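Local structure of 2'-5' RNA Ligase (Thermus thermophilus, 1IUH) at residues A[21-26]-A[141-146]; A[43-48]-A[54-59]; A[61-66]-A[103-108]; A[108-113]-A[121-126]. The protein belongs to the LigT-like phosphoesterases of the 2H clan, proteins of mixed helix and antiparallel sheet, and is named a 2'-5' RNA ligase. One frame throughout, in Å; residues are numbered along the deposited sequence.

Contact 1: A[21-26]-A[141-146]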
loop_
_atom_site.group_PDB
_atom_site.type_symbol
_atom_site.label_atom_id
_atom_site.label_comp_id
_atom_site.label_asym_id
_atom_site.label_seq_id
_atom_site.Cartn_x
_atom_site.Cartn_y
_atom_site.Cartn_z
ATOM N N GLN A 21 -6.787 -5.804 -14.052
ATOM C CA GLN A 21 -8.156 -5.533 -13.564
ATOM C C GLN A 21 -9.220 -5.949 -14.596
ATOM O O GLN A 21 -10.387 -6.249 -14.286
ATOM C CB GLN A 21 -8.332 -4.040 -13.227
ATOM C CG GLN A 21 -7.541 -3.625 -12.007
ATOM C CD GLN A 21 -7.668 -2.148 -11.725
ATOM O OE1 GLN A 21 -7.463 -1.311 -12.619
ATOM N NE2 GLN A 21 -8.018 -1.807 -10.475
ATOM N N THR A 22 -8.765 -5.960 -15.832
ATOM C CA THR A 22 -9.588 -6.268 -16.953
ATOM C C THR A 22 -10.265 -7.621 -16.807
ATOM O O THR A 22 -11.440 -7.774 -17.197
ATOM C CB THR A 22 -8.698 -6.163 -18.220
ATOM O OG1 THR A 22 -8.784 -4.819 -18.727
ATOM C CG2 THR A 22 -9.082 -7.174 -19.266
ATOM N N LYS A 23 -9.557 -8.584 -16.209
ATOM C CA LYS A 23 -10.116 -9.940 -16.097
ATOM C C LYS A 23 -11.302 -9.958 -15.160
ATOM O O LYS A 23 -11.991 -10.960 -15.025
ATOM C CB LYS A 23 -9.081 -10.947 -15.550
ATOM C CG LYS A 23 -7.580 -10.604 -15.751
ATOM C CD LYS A 23 -6.850 -11.478 -16.798
ATOM C CE LYS A 23 -6.908 -10.838 -18.224
ATOM N NZ LYS A 23 -6.539 -11.766 -19.365
ATOM N N VAL A 24 -11.597 -8.823 -14.570
ATOM C CA VAL A 24 -12.601 -8.840 -13.561
ATOM C C VAL A 24 -13.854 -8.010 -13.835
ATOM O O VAL A 24 -14.806 -7.997 -13.032
ATOM C CB VAL A 24 -11.836 -8.452 -12.246
ATOM C CG1 VAL A 24 -12.346 -7.195 -11.701
ATOM C CG2 VAL A 24 -11.793 -9.638 -11.267
ATOM N N ARG A 25 -13.865 -7.336 -14.979
ATOM C CA ARG A 25 -15.005 -6.517 -15.375
ATOM C C ARG A 25 -16.323 -7.322 -15.633
ATOM O O ARG A 25 -17.431 -6.801 -15.489
ATOM C CB ARG A 25 -14.630 -5.726 -16.630
ATOM C CG ARG A 25 -15.811 -5.129 -17.382
ATOM C CD ARG A 25 -15.326 -4.495 -18.672
ATOM N NE ARG A 25 -14.392 -3.414 -18.351
ATOM C CZ ARG A 25 -14.354 -2.253 -19.000
ATOM N NH1 ARG A 25 -15.197 -2.062 -20.019
ATOM N NH2 ARG A 25 -13.552 -1.263 -18.576
ATOM N N PRO A 26 -16.202 -8.574 -16.094
ATOM C CA PRO A 26 -17.387 -9.390 -16.346
ATOM C C PRO A 26 -18.082 -9.691 -14.995
ATOM O O PRO A 26 -19.275 -10.089 -14.948
ATOM C CB PRO A 26 -16.805 -10.665 -16.942
ATOM C CG PRO A 26 -15.473 -10.243 -17.506
ATOM C CD PRO A 26 -14.968 -9.257 -16.528
ATOM N N PRO A 141 -16.425 -14.520 -8.681
ATOM C CA PRO A 141 -15.458 -15.620 -8.628
ATOM C C PRO A 141 -13.959 -15.242 -8.709
ATOM O O PRO A 141 -13.604 -14.161 -9.166
ATOM C CB PRO A 141 -15.849 -16.456 -9.837
ATOM C CG PRO A 141 -16.187 -15.417 -10.829
ATOM C CD PRO A 141 -17.073 -14.467 -10.010
ATOM N N ARG A 142 -13.111 -16.153 -8.245
ATOM C CA ARG A 142 -11.683 -15.999 -8.398
ATOM C C ARG A 142 -11.501 -16.061 -9.916
ATOM O O ARG A 142 -12.308 -16.649 -10.633
ATOM C CB ARG A 142 -10.915 -17.207 -7.842
ATOM C CG ARG A 142 -11.301 -17.615 -6.458
ATOM C CD ARG A 142 -10.176 -17.477 -5.434
ATOM N NE ARG A 142 -10.765 -17.590 -4.092
ATOM C CZ ARG A 142 -10.067 -17.555 -2.957
ATOM N NH1 ARG A 142 -8.740 -17.414 -3.003
ATOM N NH2 ARG A 142 -10.687 -17.647 -1.788
ATOM N N VAL A 143 -10.414 -15.489 -10.384
ATOM C CA VAL A 143 -10.039 -15.494 -11.803
ATOM C C VAL A 143 -8.633 -16.101 -11.767
ATOM O O VAL A 143 -7.924 -15.925 -10.775
ATOM C CB VAL A 143 -9.918 -14.056 -12.322
ATOM C CG1 VAL A 143 -9.025 -14.035 -13.573
ATOM C CG2 VAL A 143 -11.303 -13.475 -12.565
ATOM N N PRO A 144 -8.182 -16.777 -12.835
ATOM C CA PRO A 144 -6.825 -17.357 -12.773
ATOM C C PRO A 144 -5.740 -16.364 -12.410
ATOM O O PRO A 144 -5.911 -15.146 -12.514
ATOM C CB PRO A 144 -6.587 -17.910 -14.175
ATOM C CG PRO A 144 -7.965 -18.192 -14.709
ATOM C CD PRO A 144 -8.795 -16.996 -14.161
ATOM N N PRO A 145 -4.603 -16.877 -11.966
ATOM C CA PRO A 145 -3.470 -16.029 -11.587
ATOM C C PRO A 145 -3.020 -15.143 -12.736
ATOM O O PRO A 145 -3.188 -15.505 -13.887
ATOM C CB PRO A 145 -2.401 -17.040 -11.209
ATOM C CG PRO A 145 -3.229 -18.231 -10.657
ATOM C CD PRO A 145 -4.418 -18.288 -11.569
ATOM N N VAL A 146 -2.481 -13.966 -12.425
ATOM C CA VAL A 146 -1.949 -13.081 -13.460
ATOM C C VAL A 146 -0.451 -12.891 -13.156
ATOM O O VAL A 146 -0.107 -12.306 -12.108
ATOM C CB VAL A 146 -2.596 -11.661 -13.476
ATOM C CG1 VAL A 146 -1.802 -10.755 -14.419
ATOM C CG2 VAL A 146 -4.018 -11.715 -13.959
#
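K23 lies against V143 and V146 where two loops of this LigT-like fold meet: segment 21-26, leading from helix 11-21 to strand 30-32, and segment 141-146, leading from strand 130-136 to strand 150-164. Followed outward, the lysine first sets its CB against V143 CG1, 3.7 Å away. Its CG is already near the second valine, 4.1 Å from V146 CG2. The bend at chi2 (-108°) keeps K23 CD beside that same methyl, 4.0 Å from V146 CG2, and the bend at chi3 (91°) turns the end of the chain away, so NZ leads off from segment 141-146 and only the methylene part of the side chain is used. V143 divides its two methyls: CG1 takes the lysine CB, whereas CG2, placed beside its own backbone N, reaches the carbonyl oxygen of K23 and the neighbouring V24. No hydrogen bond joins the two loops here. V143 N bonds instead to the hydroxyl of Y79 and V146 N to T77 OG1, both on strand 70-80, while W89 of strand 88-94 touches both V24 and V146. At buried V24 the two valines meet methyl to methyl, V24 CG2 lying 4.1 Å from V143 CG2.

Contact 2: A[43-48]-A[54-59]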
loop_
_atom_site.group_PDB
_atom_site.type_symbol
_atom_site.label_atom_id
_atom_site.label_comp_id
_atom_site.label_asym_id
_atom_site.label_seq_id
_atom_site.Cartn_x
_atom_site.Cartn_y
_atom_site.Cartn_z
ATOM N N LEU A 43 2.672 0.912 5.757
ATOM C CA LEU A 43 2.232 0.899 7.143
ATOM C C LEU A 43 0.944 1.694 7.294
ATOM O O LEU A 43 0.952 2.868 6.991
ATOM C CB LEU A 43 3.293 1.524 8.030
ATOM C CG LEU A 43 2.882 1.630 9.502
ATOM C CD1 LEU A 43 2.697 0.235 10.002
ATOM C CD2 LEU A 43 3.990 2.384 10.368
ATOM N N PHE A 44 -0.150 1.044 7.709
ATOM C CA PHE A 44 -1.443 1.713 7.934
ATOM C C PHE A 44 -1.469 2.229 9.401
ATOM O O PHE A 44 -1.061 1.524 10.322
ATOM C CB PHE A 44 -2.550 0.708 7.642
ATOM C CG PHE A 44 -3.898 1.170 7.982
ATOM C CD1 PHE A 44 -4.506 2.171 7.245
ATOM C CD2 PHE A 44 -4.593 0.591 9.048
ATOM C CE1 PHE A 44 -5.796 2.600 7.556
ATOM C CE2 PHE A 44 -5.893 1.009 9.367
ATOM C CZ PHE A 44 -6.495 2.024 8.613
ATOM N N LEU A 45 -1.888 3.471 9.614
ATOM C CA LEU A 45 -1.902 4.039 10.958
ATOM C C LEU A 45 -3.286 4.145 11.639
ATOM O O LEU A 45 -3.379 4.305 12.844
ATOM C CB LEU A 45 -1.202 5.420 10.957
ATOM C CG LEU A 45 0.286 5.519 10.562
ATOM C CD1 LEU A 45 0.687 6.997 10.739
ATOM C CD2 LEU A 45 1.228 4.617 11.379
ATOM N N GLY A 46 -4.361 4.004 10.870
ATOM C CA GLY A 46 -5.689 4.095 11.446
ATOM C C GLY A 46 -6.021 5.548 11.708
ATOM O O GLY A 46 -5.519 6.415 11.009
ATOM N N GLU A 47 -6.853 5.808 12.716
ATOM C CA GLU A 47 -7.261 7.166 13.119
ATOM C C GLU A 47 -6.223 7.745 14.043
ATOM O O GLU A 47 -5.950 7.204 15.118
ATOM C CB GLU A 47 -8.566 7.131 13.881
ATOM C CG GLU A 47 -9.739 7.515 13.058
ATOM C CD GLU A 47 -9.578 8.881 12.395
ATOM O OE1 GLU A 47 -9.110 9.860 13.067
ATOM O OE2 GLU A 47 -9.956 8.942 11.191
ATOM N N ARG A 48 -5.633 8.843 13.611
ATOM C CA ARG A 48 -4.588 9.509 14.387
ATOM C C ARG A 48 -4.937 10.963 14.657
ATOM O O ARG A 48 -5.578 11.611 13.815
ATOM C CB ARG A 48 -3.284 9.392 13.632
ATOM C CG ARG A 48 -2.845 7.928 13.551
ATOM C CD ARG A 48 -2.116 7.604 14.832
ATOM N NE ARG A 48 -2.843 6.683 15.663
ATOM C CZ ARG A 48 -2.754 6.599 16.993
ATOM N NH1 ARG A 48 -1.969 7.395 17.696
ATOM N NH2 ARG A 48 -3.465 5.660 17.607
ATOM N N PRO A 54 3.107 16.204 12.433
ATOM C CA PRO A 54 4.522 16.564 12.351
ATOM C C PRO A 54 5.447 15.367 12.541
ATOM O O PRO A 54 6.500 15.270 11.887
ATOM C CB PRO A 54 4.691 17.584 13.493
ATOM C CG PRO A 54 3.338 18.152 13.629
ATOM C CD PRO A 54 2.426 16.972 13.492
ATOM N N ASP A 55 5.088 14.514 13.496
ATOM C CA ASP A 55 5.857 13.307 13.816
ATOM C C ASP A 55 5.792 12.343 12.670
ATOM O O ASP A 55 6.804 11.822 12.257
ATOM C CB ASP A 55 5.323 12.658 15.094
ATOM C CG ASP A 55 5.481 13.560 16.299
ATOM O OD1 ASP A 55 6.642 13.886 16.601
ATOM O OD2 ASP A 55 4.485 13.966 16.920
ATOM N N TYR A 56 4.624 12.093 12.123
ATOM C CA TYR A 56 4.623 11.231 10.948
ATOM C C TYR A 56 5.410 11.864 9.752
ATOM O O TYR A 56 6.080 11.168 8.977
ATOM C CB TYR A 56 3.183 10.892 10.589
ATOM C CG TYR A 56 2.550 10.111 11.742
ATOM C CD1 TYR A 56 1.336 10.529 12.330
ATOM C CD2 TYR A 56 3.180 8.974 12.244
ATOM C CE1 TYR A 56 0.783 9.848 13.364
ATOM C CE2 TYR A 56 2.648 8.279 13.269
ATOM C CZ TYR A 56 1.444 8.698 13.849
ATOM O OH TYR A 56 0.887 7.961 14.888
ATOM N N LEU A 57 5.352 13.186 9.632
ATOM C CA LEU A 57 6.086 13.912 8.590
ATOM C C LEU A 57 7.570 13.789 8.820
ATOM O O LEU A 57 8.335 13.478 7.879
ATOM C CB LEU A 57 5.679 15.409 8.553
ATOM C CG LEU A 57 4.254 15.634 7.981
ATOM C CD1 LEU A 57 3.792 17.093 8.144
ATOM C CD2 LEU A 57 4.197 15.238 6.479
ATOM N N ALA A 58 7.995 13.985 10.061
ATOM C CA ALA A 58 9.416 13.926 10.355
ATOM C C ALA A 58 9.964 12.487 10.152
ATOM O O ALA A 58 11.076 12.239 9.611
ATOM C CB ALA A 58 9.641 14.438 11.769
ATOM N N LEU A 59 9.146 11.535 10.572
ATOM C CA LEU A 59 9.490 10.170 10.406
ATOM C C LEU A 59 9.705 9.895 8.919
ATOM O O LEU A 59 10.677 9.226 8.531
ATOM C CB LEU A 59 8.403 9.307 10.961
ATOM C CG LEU A 59 8.687 7.803 10.858
ATOM C CD1 LEU A 59 10.125 7.489 11.271
ATOM C CD2 LEU A 59 7.724 7.072 11.761
#
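A classic beta bulge, in which L45 and G46 both face L3 of the adjoining antiparallel strand 2-8, interrupts strand 39-47 just where its L45 packs on Y56 of helix 53-66. This is a strand-to-helix contact of the LigT-like fold, with the chain returning over the strand it has just left. L45 and Y56 come at each other from opposite directions. The leucine puts one methyl over a face of the phenol ring in a CH-pi contact: CD1 lies 3.4 Å from the centroid of the Y56 ring and only 11° off its normal. Being so nearly central, that methyl touches all six ring carbons. R48, past the end of the strand, crosses the tyrosine at about a right angle, its guanidinium plane turned 87° from the ring. Bends at chi2 and chi3 bring the arginine CD against the phenol oxygen, and CB and CG lie near Y56 CE1. Both polar ends are claimed by E52, whose OE1 forms a salt bridge with R48 NH1 and a hydrogen bond with the tyrosine OH, so one carboxylate oxygen ties the two residues together. R48 CD is modelled 3.0 Å from Y56 OH.

Contact 3: A[61-66]-A[103-108]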
loop_
_atom_site.group_PDB
_atom_site.type_symbol
_atom_site.label_atom_id
_atom_site.label_comp_id
_atom_site.label_asym_id
_atom_site.label_seq_id
_atom_site.Cartn_x
_atom_site.Cartn_y
_atom_site.Cartn_z
ATOM N N HIS A 61 10.596 12.075 6.502
ATOM C CA HIS A 61 11.827 12.699 6.040
ATOM C C HIS A 61 13.026 11.911 6.551
ATOM O O HIS A 61 13.981 11.698 5.818
ATOM C CB HIS A 61 11.930 14.176 6.481
ATOM C CG HIS A 61 10.804 15.046 6.012
ATOM N ND1 HIS A 61 10.614 15.384 4.680
ATOM C CD2 HIS A 61 9.820 15.670 6.702
ATOM C CE1 HIS A 61 9.567 16.186 4.578
ATOM N NE2 HIS A 61 9.070 16.371 5.790
ATOM N N ARG A 62 12.986 11.475 7.799
ATOM C CA ARG A 62 14.125 10.694 8.335
ATOM C C ARG A 62 14.393 9.406 7.527
ATOM O O ARG A 62 15.500 9.160 7.048
ATOM C CB ARG A 62 13.878 10.315 9.786
ATOM C CG ARG A 62 14.666 11.118 10.713
ATOM C CD ARG A 62 14.191 10.893 12.140
ATOM N NE ARG A 62 14.820 9.723 12.727
ATOM C CZ ARG A 62 14.234 8.908 13.602
ATOM N NH1 ARG A 62 12.970 9.138 13.992
ATOM N NH2 ARG A 62 14.924 7.867 14.091
ATOM N N LEU A 63 13.362 8.585 7.388
ATOM C CA LEU A 63 13.534 7.371 6.661
ATOM C C LEU A 63 13.973 7.658 5.259
ATOM O O LEU A 63 14.882 6.979 4.769
ATOM C CB LEU A 63 12.249 6.572 6.647
ATOM C CG LEU A 63 12.087 5.877 7.953
ATOM C CD1 LEU A 63 11.097 4.786 7.703
ATOM C CD2 LEU A 63 13.376 5.287 8.403
ATOM N N ALA A 64 13.343 8.653 4.609
ATOM C CA ALA A 64 13.712 9.003 3.206
ATOM C C ALA A 64 15.184 9.287 3.009
ATOM O O ALA A 64 15.728 8.889 2.000
ATOM C CB ALA A 64 12.891 10.226 2.662
ATOM N N ARG A 65 15.818 9.996 3.941
ATOM C CA ARG A 65 17.244 10.314 3.785
ATOM C C ARG A 65 18.196 9.156 4.111
ATOM O O ARG A 65 19.357 9.183 3.720
ATOM C CB ARG A 65 17.647 11.595 4.572
ATOM C CG ARG A 65 17.401 11.553 6.047
ATOM C CD ARG A 65 17.727 12.916 6.700
ATOM N NE ARG A 65 18.954 12.876 7.518
ATOM C CZ ARG A 65 19.116 12.118 8.618
ATOM N NH1 ARG A 65 18.128 11.306 9.066
ATOM N NH2 ARG A 65 20.272 12.174 9.288
ATOM N N LEU A 66 17.700 8.118 4.766
ATOM C CA LEU A 66 18.534 6.988 5.101
ATOM C C LEU A 66 18.531 5.853 4.050
ATOM O O LEU A 66 19.473 5.039 3.978
ATOM C CB LEU A 66 18.056 6.421 6.438
ATOM C CG LEU A 66 18.127 7.352 7.654
ATOM C CD1 LEU A 66 17.390 6.752 8.832
ATOM C CD2 LEU A 66 19.574 7.564 8.004
ATOM N N GLU A 103 9.836 -1.580 8.199
ATOM C CA GLU A 103 10.444 -1.756 9.520
ATOM C C GLU A 103 10.796 -0.405 10.124
ATOM O O GLU A 103 10.545 -0.136 11.313
ATOM C CB GLU A 103 11.718 -2.598 9.410
ATOM C CG GLU A 103 11.499 -4.095 9.529
ATOM C CD GLU A 103 12.653 -4.952 8.899
ATOM O OE1 GLU A 103 13.762 -4.391 8.605
ATOM O OE2 GLU A 103 12.431 -6.197 8.713
ATOM N N GLY A 104 11.392 0.437 9.271
ATOM C CA GLY A 104 11.817 1.764 9.669
ATOM C C GLY A 104 10.662 2.562 10.232
ATOM O O GLY A 104 10.847 3.258 11.217
ATOM N N LEU A 105 9.481 2.429 9.627
ATOM C CA LEU A 105 8.330 3.159 10.086
ATOM C C LEU A 105 7.700 2.533 11.319
ATOM O O LEU A 105 7.225 3.239 12.181
ATOM C CB LEU A 105 7.280 3.244 8.953
ATOM C CG LEU A 105 7.586 3.997 7.616
ATOM C CD1 LEU A 105 6.603 3.542 6.529
ATOM C CD2 LEU A 105 7.466 5.487 7.751
ATOM N N ARG A 106 7.677 1.205 11.415
ATOM C CA ARG A 106 7.020 0.610 12.565
ATOM C C ARG A 106 7.852 1.026 13.775
ATOM O O ARG A 106 7.303 1.266 14.869
ATOM C CB ARG A 106 6.931 -0.940 12.443
ATOM C CG ARG A 106 5.987 -1.404 11.331
ATOM C CD ARG A 106 5.843 -2.918 11.083
ATOM N NE ARG A 106 4.595 -3.157 10.313
ATOM C CZ ARG A 106 4.371 -2.778 9.028
ATOM N NH1 ARG A 106 5.315 -2.160 8.342
ATOM N NH2 ARG A 106 3.178 -2.941 8.434
ATOM N N ALA A 107 9.157 1.151 13.550
ATOM C CA ALA A 107 10.103 1.517 14.595
ATOM C C ALA A 107 9.898 2.931 15.131
ATOM O O ALA A 107 9.880 3.166 16.355
ATOM C CB ALA A 107 11.512 1.363 14.044
ATOM N N GLY A 108 9.732 3.857 14.186
ATOM C CA GLY A 108 9.521 5.254 14.482
ATOM C C GLY A 108 8.208 5.466 15.207
ATOM O O GLY A 108 8.124 6.279 16.153
#
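L63 of helix 53-66 points at the backbone of helix 96-113, its CA 6.6 Å from that of G104. The leucine turns CG anti to its own carbonyl carbon (chi1 -78°), and chi2 of -161° then sends the two methyls to different places. CD1 goes deepest, over the peptide link between G104 and L105, where it lies 3.4 Å from L105 N and equally near G104 C. CD2 stays shallower, 4.1 Å from G104 CA. With hydrogen alone at G104, the leucine methyl can rest directly on the main chain, and a bare patch of one helix thus receives a branched side chain from the other. L105 has much the same first torsion (chi1 -63°), but its CB does not aim at helix 53-66; the branch nevertheless comes nearer and meets the same methyl. L63 CD1 is 3.6 Å from L105 CG and 3.7 Å from L105 CD2, so this one carbon touches both backbone and side chain of the partner helix. The contact is made by van der Waals packing, with no hydrogen bond between the segments. Beneath it, L105 continues onto L42 and L43 of strand 39-47, while on the other helix A64 packs against F177 of strand 169-178; the two helices thus lie side by side across strands of the same antiparallel sheet.

Contact 4: A[108-113]-A[121-126]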
loop_
_atom_site.group_PDB
_atom_site.type_symbol
_atom_site.label_atom_id
_atom_site.label_comp_id
_atom_site.label_asym_id
_atom_site.label_seq_id
_atom_site.Cartn_x
_atom_site.Cartn_y
_atom_site.Cartn_z
ATOM N N GLY A 108 9.732 3.857 14.186
ATOM C CA GLY A 108 9.521 5.254 14.482
ATOM C C GLY A 108 8.208 5.466 15.207
ATOM O O GLY A 108 8.124 6.279 16.153
ATOM N N VAL A 109 7.189 4.747 14.761
ATOM C CA VAL A 109 5.864 4.820 15.350
ATOM C C VAL A 109 5.909 4.228 16.728
ATOM O O VAL A 109 5.228 4.691 17.606
ATOM C CB VAL A 109 4.774 4.061 14.496
ATOM C CG1 VAL A 109 3.484 4.037 15.228
ATOM C CG2 VAL A 109 4.590 4.727 13.153
ATOM N N GLU A 110 6.706 3.202 16.947
ATOM C CA GLU A 110 6.788 2.659 18.298
ATOM C C GLU A 110 7.450 3.687 19.247
ATOM O O GLU A 110 6.940 3.975 20.346
ATOM C CB GLU A 110 7.563 1.353 18.271
ATOM C CG GLU A 110 6.838 0.265 17.464
ATOM C CD GLU A 110 7.623 -0.992 17.357
ATOM O OE1 GLU A 110 8.828 -0.924 17.090
ATOM O OE2 GLU A 110 7.044 -2.070 17.526
ATOM N N GLU A 111 8.573 4.250 18.812
ATOM C CA GLU A 111 9.255 5.246 19.631
ATOM C C GLU A 111 8.260 6.298 20.029
ATOM O O GLU A 111 8.185 6.727 21.180
ATOM C CB GLU A 111 10.376 5.925 18.847
ATOM C CG GLU A 111 10.826 7.192 19.495
ATOM C CD GLU A 111 12.331 7.502 19.298
ATOM O OE1 GLU A 111 13.164 6.606 19.606
ATOM O OE2 GLU A 111 12.683 8.638 18.867
ATOM N N LEU A 112 7.436 6.700 19.086
ATOM C CA LEU A 112 6.512 7.759 19.396
ATOM C C LEU A 112 5.291 7.343 20.166
ATOM O O LEU A 112 4.716 8.121 20.895
ATOM C CB LEU A 112 6.052 8.415 18.109
ATOM C CG LEU A 112 4.882 9.362 18.360
ATOM C CD1 LEU A 112 5.404 10.810 18.368
ATOM C CD2 LEU A 112 3.846 9.165 17.296
ATOM N N LEU A 113 4.843 6.116 20.002
ATOM C CA LEU A 113 3.634 5.771 20.697
ATOM C C LEU A 113 3.814 4.817 21.871
ATOM O O LEU A 113 2.988 4.798 22.779
ATOM C CB LEU A 113 2.672 5.188 19.703
ATOM C CG LEU A 113 1.568 6.033 19.062
ATOM C CD1 LEU A 113 1.990 7.405 18.870
ATOM C CD2 LEU A 113 1.096 5.364 17.744
ATOM N N PRO A 121 -4.987 -0.438 14.123
ATOM C CA PRO A 121 -5.601 -1.562 13.430
ATOM C C PRO A 121 -4.642 -2.292 12.578
ATOM O O PRO A 121 -3.875 -1.677 11.825
ATOM C CB PRO A 121 -6.736 -0.927 12.624
ATOM C CG PRO A 121 -7.152 0.207 13.559
ATOM C CD PRO A 121 -5.800 0.782 13.983
ATOM N N GLY A 122 -4.666 -3.614 12.748
ATOM C CA GLY A 122 -3.823 -4.488 11.978
ATOM C C GLY A 122 -2.353 -4.324 12.196
ATOM O O GLY A 122 -1.579 -4.671 11.331
ATOM N N TRP A 123 -1.962 -3.827 13.353
ATOM C CA TRP A 123 -0.564 -3.591 13.662
ATOM C C TRP A 123 0.303 -4.836 13.776
ATOM O O TRP A 123 1.494 -4.800 13.574
ATOM C CB TRP A 123 -0.496 -2.800 14.985
ATOM C CG TRP A 123 0.930 -2.579 15.527
ATOM C CD1 TRP A 123 1.598 -3.358 16.423
ATOM C CD2 TRP A 123 1.842 -1.527 15.158
ATOM N NE1 TRP A 123 2.866 -2.866 16.631
ATOM C CE2 TRP A 123 3.033 -1.739 15.867
ATOM C CE3 TRP A 123 1.753 -0.425 14.305
ATOM C CZ2 TRP A 123 4.113 -0.897 15.757
ATOM C CZ3 TRP A 123 2.823 0.412 14.193
ATOM C CH2 TRP A 123 3.984 0.176 14.918
ATOM N N ASP A 124 -0.353 -5.930 14.113
ATOM C CA ASP A 124 0.228 -7.218 14.393
ATOM C C ASP A 124 0.409 -8.073 13.143
ATOM O O ASP A 124 1.128 -9.063 13.173
ATOM C CB ASP A 124 -0.718 -7.870 15.432
ATOM C CG ASP A 124 -1.564 -6.765 16.235
ATOM O OD1 ASP A 124 -1.098 -6.314 17.324
ATOM O OD2 ASP A 124 -2.661 -6.312 15.756
ATOM N N LYS A 125 -0.241 -7.681 12.050
ATOM C CA LYS A 125 -0.135 -8.395 10.803
ATOM C C LYS A 125 1.274 -8.215 10.322
ATOM O O LYS A 125 1.892 -7.161 10.505
ATOM C CB LYS A 125 -1.069 -7.822 9.736
ATOM C CG LYS A 125 -2.567 -8.053 9.954
ATOM C CD LYS A 125 -3.338 -7.615 8.712
ATOM C CE LYS A 125 -4.855 -7.351 8.978
ATOM N NZ LYS A 125 -5.461 -6.368 7.964
ATOM N N PRO A 126 1.832 -9.276 9.755
ATOM C CA PRO A 126 3.185 -9.341 9.196
ATOM C C PRO A 126 3.078 -8.652 7.858
ATOM O O PRO A 126 2.178 -8.929 7.099
ATOM C CB PRO A 126 3.415 -10.837 9.012
ATOM C CG PRO A 126 2.606 -11.442 10.107
ATOM C CD PRO A 126 1.311 -10.640 10.001
#
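With CG anti to the backbone N (chi1 175°) and the ring turned nearly perpendicular to the CA-CB-CG plane (chi2 -93°), W123 extends its indole from the loop until the six-membered ring reaches V109 and E110 of helix 96-113. E110 answers with CG anti to its carbonyl carbon and a chain extended beyond CG, which brings CG and CD to the edge of the ring, crossing it obliquely, although its CB does not head there. The long side chains bridge backbones whose nearest CA atoms, of E110 and W123, are 10.7 Å apart. At the ring edge, near its plane, E110 CG is 3.4 Å from W123 CZ2, and CD also lies in the plane of the indole. The carboxylate is turned 47° from the ring, with E110 OE2 3.6 Å from W123 CZ2. V109 slides past the indole in the opposite direction, its CG1 3.8 Å from W123 CZ3. The valine also touches Y56, L43 and L45, and so connects the indole to the packing between helix and sheet, while A117 meets W123 from the intervening loop. No hydrogen bond crosses between the segments. Between them the tryptophan is met mainly by carbon atoms, and the glutamate adds an oxygen beside a ring C-H, where the slightly positive rim of an aromatic would probably suit a negative charge.

From the N terminus, helix 11-21 runs into segment 21-26, whose partner 141-146 comes 115 residues later, so contact 1 closes a large loop in which the other three are nested. Within it they follow in series. Contact 2 closes a short loop between strand 39-47 and helix 53-66; contact 3 joins the end of that helix to helix 96-113; contact 4, sharing G108 with contact 3, ties the last turns of helix 96-113 to the loop before strand 130-136. Contacts 2, 3 and 4 touch one another, with L43 packing on L105 and V109. Contact 1 stands apart, across the chain's centre, its own centre about 34 Å from that of contact 2.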